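Local coordinates for Co-chaperone protein HscB, mitochondrial precursor (Homo sapiens, PDB 3BVO) that acts as a J-type co-chaperone in mitochondrial iron-sulfur cluster assembly, forming an iron-sulfur transfer complex with ISCU and HSPA9, at residues L107-H117 against F180-R191. Sequence-based numbering, arbitrary orientation.
Sequences LSRGLYLLKLH and FEEAKEILTKMR
The helices bearing G110 and L187 run roughly antiparallel, their segment axes 10.1 Å apart at the closest and 147° between directions, with the CA atoms of G110 and L187 6.8 Å apart. L187 is a knob set among L107, G110, L111 and L114: its CD1 lies 3.5 Å from G110 C, and both CD1 and CD2 lie against the CA of this glycine, which puts no side chain between the helices. In the reciprocal knob, L114 enters the hole formed by F180, A183, K184 and L187. With CG anti to its carbonyl carbon (chi1 -70°), L114 spreads its two methyls along the opposite helix, CD1 against K184 and, tip to tip, L187, and CD2 against the CB atoms of F180 and A183. Next to this, L111 CD2 slides alongside L187 CB. At the other end L107 and M190, a selenomethionine, pass in opposite directions, and L107 CD1 meets M190 CB at 3.8 Å.

Just beyond the C-terminus of helix 106-116, H117 and F180 form an oblique aromatic pair, planes at 32° and centroids 4.4 Å apart. F180 CZ sits over one face of the imidazole, offset toward its rim, while H117 CB makes a CH-pi contact over a phenyl face. A bond from H117 ND1 to L113 O (3.0 Å), with the oxygen close to the imidazole plane, ties the ring to its own helix. Replacing H117 by alanine is likely to leave the L113 carbonyl without its side-chain donor and the CZ end of F180 without the ring it packs on. K184 sends its amine away to E120 O, in the linker. The whole is antiparallel knobs-into-holes packing that joins the last helix of the J-domain to the final helix of the C-terminal helical domain, away from the zinc site.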
# COMPACT_ATOMS: atom_id res chain seq x y z
N LEU A 107 -5.85 -2.40 -1.83
CA LEU A 107 -6.19 -2.70 -0.45
C LEU A 107 -5.28 -1.97 0.52
O LEU A 107 -5.77 -1.21 1.37
CB LEU A 107 -6.18 -4.21 -0.16
CG LEU A 107 -6.60 -4.68 1.24
CD1 LEU A 107 -8.01 -4.23 1.61
CD2 LEU A 107 -6.50 -6.18 1.34
N SER A 108 -3.96 -2.18 0.40
CA SER A 108 -3.02 -1.55 1.33
C SER A 108 -3.07 -0.05 1.20
O SER A 108 -2.87 0.68 2.17
CB SER A 108 -1.60 -2.02 1.09
OG SER A 108 -1.32 -1.98 -0.29
N ARG A 109 -3.33 0.42 -0.02
CA ARG A 109 -3.53 1.83 -0.25
C ARG A 109 -4.70 2.38 0.57
O ARG A 109 -4.54 3.32 1.35
CB ARG A 109 -3.78 2.06 -1.72
CG ARG A 109 -3.65 3.48 -2.15
CD ARG A 109 -4.17 3.63 -3.53
NE ARG A 109 -3.74 2.54 -4.41
CZ ARG A 109 -4.34 2.23 -5.54
NH1 ARG A 109 -3.89 1.23 -6.29
NH2 ARG A 109 -5.41 2.91 -5.93
N GLY A 110 -5.88 1.79 0.41
CA GLY A 110 -7.01 2.12 1.28
C GLY A 110 -6.65 2.18 2.77
O GLY A 110 -6.89 3.19 3.44
N LEU A 111 -6.06 1.11 3.29
CA LEU A 111 -5.74 1.09 4.72
C LEU A 111 -4.72 2.15 5.10
O LEU A 111 -4.83 2.74 6.18
CB LEU A 111 -5.25 -0.28 5.15
CG LEU A 111 -6.30 -1.37 4.99
CD1 LEU A 111 -5.68 -2.75 5.20
CD2 LEU A 111 -7.49 -1.11 5.91
N TYR A 112 -3.75 2.41 4.23
CA TYR A 112 -2.75 3.43 4.50
C TYR A 112 -3.37 4.81 4.45
O TYR A 112 -3.04 5.69 5.25
CB TYR A 112 -1.57 3.36 3.52
CG TYR A 112 -0.49 4.36 3.84
CD1 TYR A 112 0.28 4.25 5.01
CD2 TYR A 112 -0.22 5.43 2.97
CE1 TYR A 112 1.26 5.16 5.30
CE2 TYR A 112 0.77 6.36 3.26
CZ TYR A 112 1.51 6.22 4.42
OH TYR A 112 2.50 7.12 4.72
N LEU A 113 -4.30 4.99 3.53
CA LEU A 113 -4.98 6.26 3.41
C LEU A 113 -5.74 6.61 4.69
O LEU A 113 -5.83 7.79 5.05
CB LEU A 113 -5.89 6.23 2.20
CG LEU A 113 -6.34 7.57 1.64
CD1 LEU A 113 -5.17 8.38 1.20
CD2 LEU A 113 -7.25 7.30 0.48
N LEU A 114 -6.27 5.60 5.38
CA LEU A 114 -6.98 5.77 6.63
C LEU A 114 -6.05 6.13 7.78
O LEU A 114 -6.42 6.90 8.67
CB LEU A 114 -7.69 4.48 7.01
CG LEU A 114 -8.89 3.95 6.24
CD1 LEU A 114 -9.33 2.66 6.88
CD2 LEU A 114 -10.02 4.97 6.29
N LYS A 115 -4.85 5.56 7.78
CA LYS A 115 -3.92 5.82 8.87
C LYS A 115 -3.57 7.30 8.92
O LYS A 115 -3.67 7.92 9.99
CB LYS A 115 -2.66 4.96 8.77
CG LYS A 115 -2.73 3.71 9.61
CD LYS A 115 -1.54 2.78 9.42
CE LYS A 115 -1.76 1.85 8.22
NZ LYS A 115 -0.68 0.82 8.05
N LEU A 116 -3.21 7.87 7.77
CA LEU A 116 -2.91 9.32 7.67
C LEU A 116 -4.09 10.15 8.14
O LEU A 116 -3.92 11.20 8.79
CB LEU A 116 -2.53 9.73 6.25
CG LEU A 116 -1.46 8.87 5.58
CD1 LEU A 116 -1.20 9.36 4.16
CD2 LEU A 116 -0.17 8.83 6.39
N HIS A 117 -5.30 9.69 7.83
CA HIS A 117 -6.48 10.41 8.28
C HIS A 117 -6.83 10.05 9.71
O HIS A 117 -7.90 10.40 10.20
CB HIS A 117 -7.64 10.25 7.30
CG HIS A 117 -7.49 11.09 6.07
ND1 HIS A 117 -6.97 10.59 4.90
CD2 HIS A 117 -7.74 12.40 5.85
CE1 HIS A 117 -6.95 11.55 3.99
NE2 HIS A 117 -7.41 12.66 4.54
N PHE A 180 -14.70 8.49 5.84
CA PHE A 180 -13.77 7.48 6.32
C PHE A 180 -14.39 6.37 7.16
O PHE A 180 -13.90 5.25 7.17
CB PHE A 180 -12.62 8.14 7.10
CG PHE A 180 -12.01 9.30 6.39
CD1 PHE A 180 -11.66 9.20 5.05
CD2 PHE A 180 -11.78 10.49 7.06
CE1 PHE A 180 -11.09 10.29 4.38
CE2 PHE A 180 -11.22 11.59 6.40
CZ PHE A 180 -10.87 11.49 5.07
N GLU A 181 -15.46 6.66 7.89
CA GLU A 181 -16.11 5.61 8.66
C GLU A 181 -16.71 4.57 7.72
O GLU A 181 -16.63 3.35 7.98
CB GLU A 181 -17.14 6.17 9.64
CG GLU A 181 -16.49 6.76 10.88
CD GLU A 181 -15.55 5.78 11.60
OE1 GLU A 181 -15.98 4.64 11.92
OE2 GLU A 181 -14.38 6.15 11.86
N GLU A 182 -17.26 5.03 6.60
CA GLU A 182 -17.68 4.12 5.55
C GLU A 182 -16.49 3.41 4.90
O GLU A 182 -16.54 2.20 4.72
CB GLU A 182 -18.51 4.84 4.48
CG GLU A 182 -18.92 3.97 3.31
CD GLU A 182 -20.18 3.17 3.56
OE1 GLU A 182 -20.44 2.78 4.73
OE2 GLU A 182 -20.92 2.92 2.59
N ALA A 183 -15.44 4.15 4.55
CA ALA A 183 -14.30 3.53 3.87
C ALA A 183 -13.69 2.44 4.73
O ALA A 183 -13.26 1.41 4.21
CB ALA A 183 -13.26 4.57 3.49
N LYS A 184 -13.67 2.65 6.04
CA LYS A 184 -13.12 1.69 6.97
C LYS A 184 -13.99 0.47 6.95
O LYS A 184 -13.49 -0.65 6.95
CB LYS A 184 -13.07 2.24 8.40
CG LYS A 184 -12.43 1.29 9.42
CD LYS A 184 -12.42 1.85 10.84
CE LYS A 184 -11.48 1.01 11.72
NZ LYS A 184 -11.35 1.47 13.13
N GLU A 185 -15.30 0.68 6.93
CA GLU A 185 -16.21 -0.44 6.79
C GLU A 185 -15.84 -1.28 5.58
O GLU A 185 -15.38 -2.41 5.73
CB GLU A 185 -17.67 0.03 6.72
CG GLU A 185 -18.65 -1.10 6.46
CD GLU A 185 -19.94 -0.98 7.26
OE1 GLU A 185 -20.29 0.12 7.74
OE2 GLU A 185 -20.62 -2.02 7.40
N ILE A 186 -15.98 -0.72 4.39
CA ILE A 186 -15.75 -1.46 3.15
C ILE A 186 -14.36 -2.07 3.08
O ILE A 186 -14.21 -3.20 2.64
CB ILE A 186 -15.98 -0.60 1.92
CG1 ILE A 186 -17.28 0.20 2.08
CG2 ILE A 186 -16.03 -1.47 0.70
CD1 ILE A 186 -17.52 1.21 1.00
N LEU A 187 -13.33 -1.34 3.54
CA LEU A 187 -11.98 -1.89 3.49
C LEU A 187 -11.83 -3.10 4.39
O LEU A 187 -11.15 -4.05 4.03
CB LEU A 187 -10.91 -0.83 3.78
CG LEU A 187 -10.64 0.14 2.61
CD1 LEU A 187 -10.00 1.41 3.11
CD2 LEU A 187 -9.79 -0.46 1.49
N THR A 188 -12.50 -3.10 5.54
CA THR A 188 -12.50 -4.29 6.39
C THR A 188 -13.15 -5.47 5.66
O THR A 188 -12.82 -6.62 5.92
CB THR A 188 -13.21 -4.06 7.77
OG1 THR A 188 -12.63 -2.92 8.42
CG2 THR A 188 -13.01 -5.24 8.69
N LYS A 189 -14.07 -5.17 4.75
CA LYS A 189 -14.71 -6.22 3.97
C LYS A 189 -13.74 -6.73 2.95
O LYS A 189 -13.56 -7.92 2.80
CB LYS A 189 -15.98 -5.72 3.28
CG LYS A 189 -17.18 -5.57 4.20
CD LYS A 189 -18.43 -5.27 3.40
CE LYS A 189 -19.59 -4.86 4.29
NZ LYS A 189 -20.83 -4.72 3.48
N MSE A 190 -13.08 -5.81 2.26
CA MSE A 190 -12.16 -6.21 1.22
C MSE A 190 -11.05 -7.09 1.76
O MSE A 190 -10.50 -7.93 1.03
CB MSE A 190 -11.57 -4.99 0.54
CG MSE A 190 -12.54 -4.28 -0.37
SE MSE A 190 -11.79 -2.58 -0.99
CE MSE A 190 -9.99 -3.18 -1.52
N ARG A 191 -10.74 -6.94 3.04
CA ARG A 191 -9.75 -7.80 3.64
C ARG A 191 -10.20 -9.28 3.59
O ARG A 191 -9.41 -10.16 3.21
CB ARG A 191 -9.39 -7.36 5.06
CG ARG A 191 -7.92 -7.57 5.37
CD ARG A 191 -7.58 -7.44 6.84
NE ARG A 191 -8.29 -6.32 7.45
CZ ARG A 191 -7.80 -5.53 8.40
NH1 ARG A 191 -8.55 -4.54 8.87
NH2 ARG A 191 -6.57 -5.72 8.87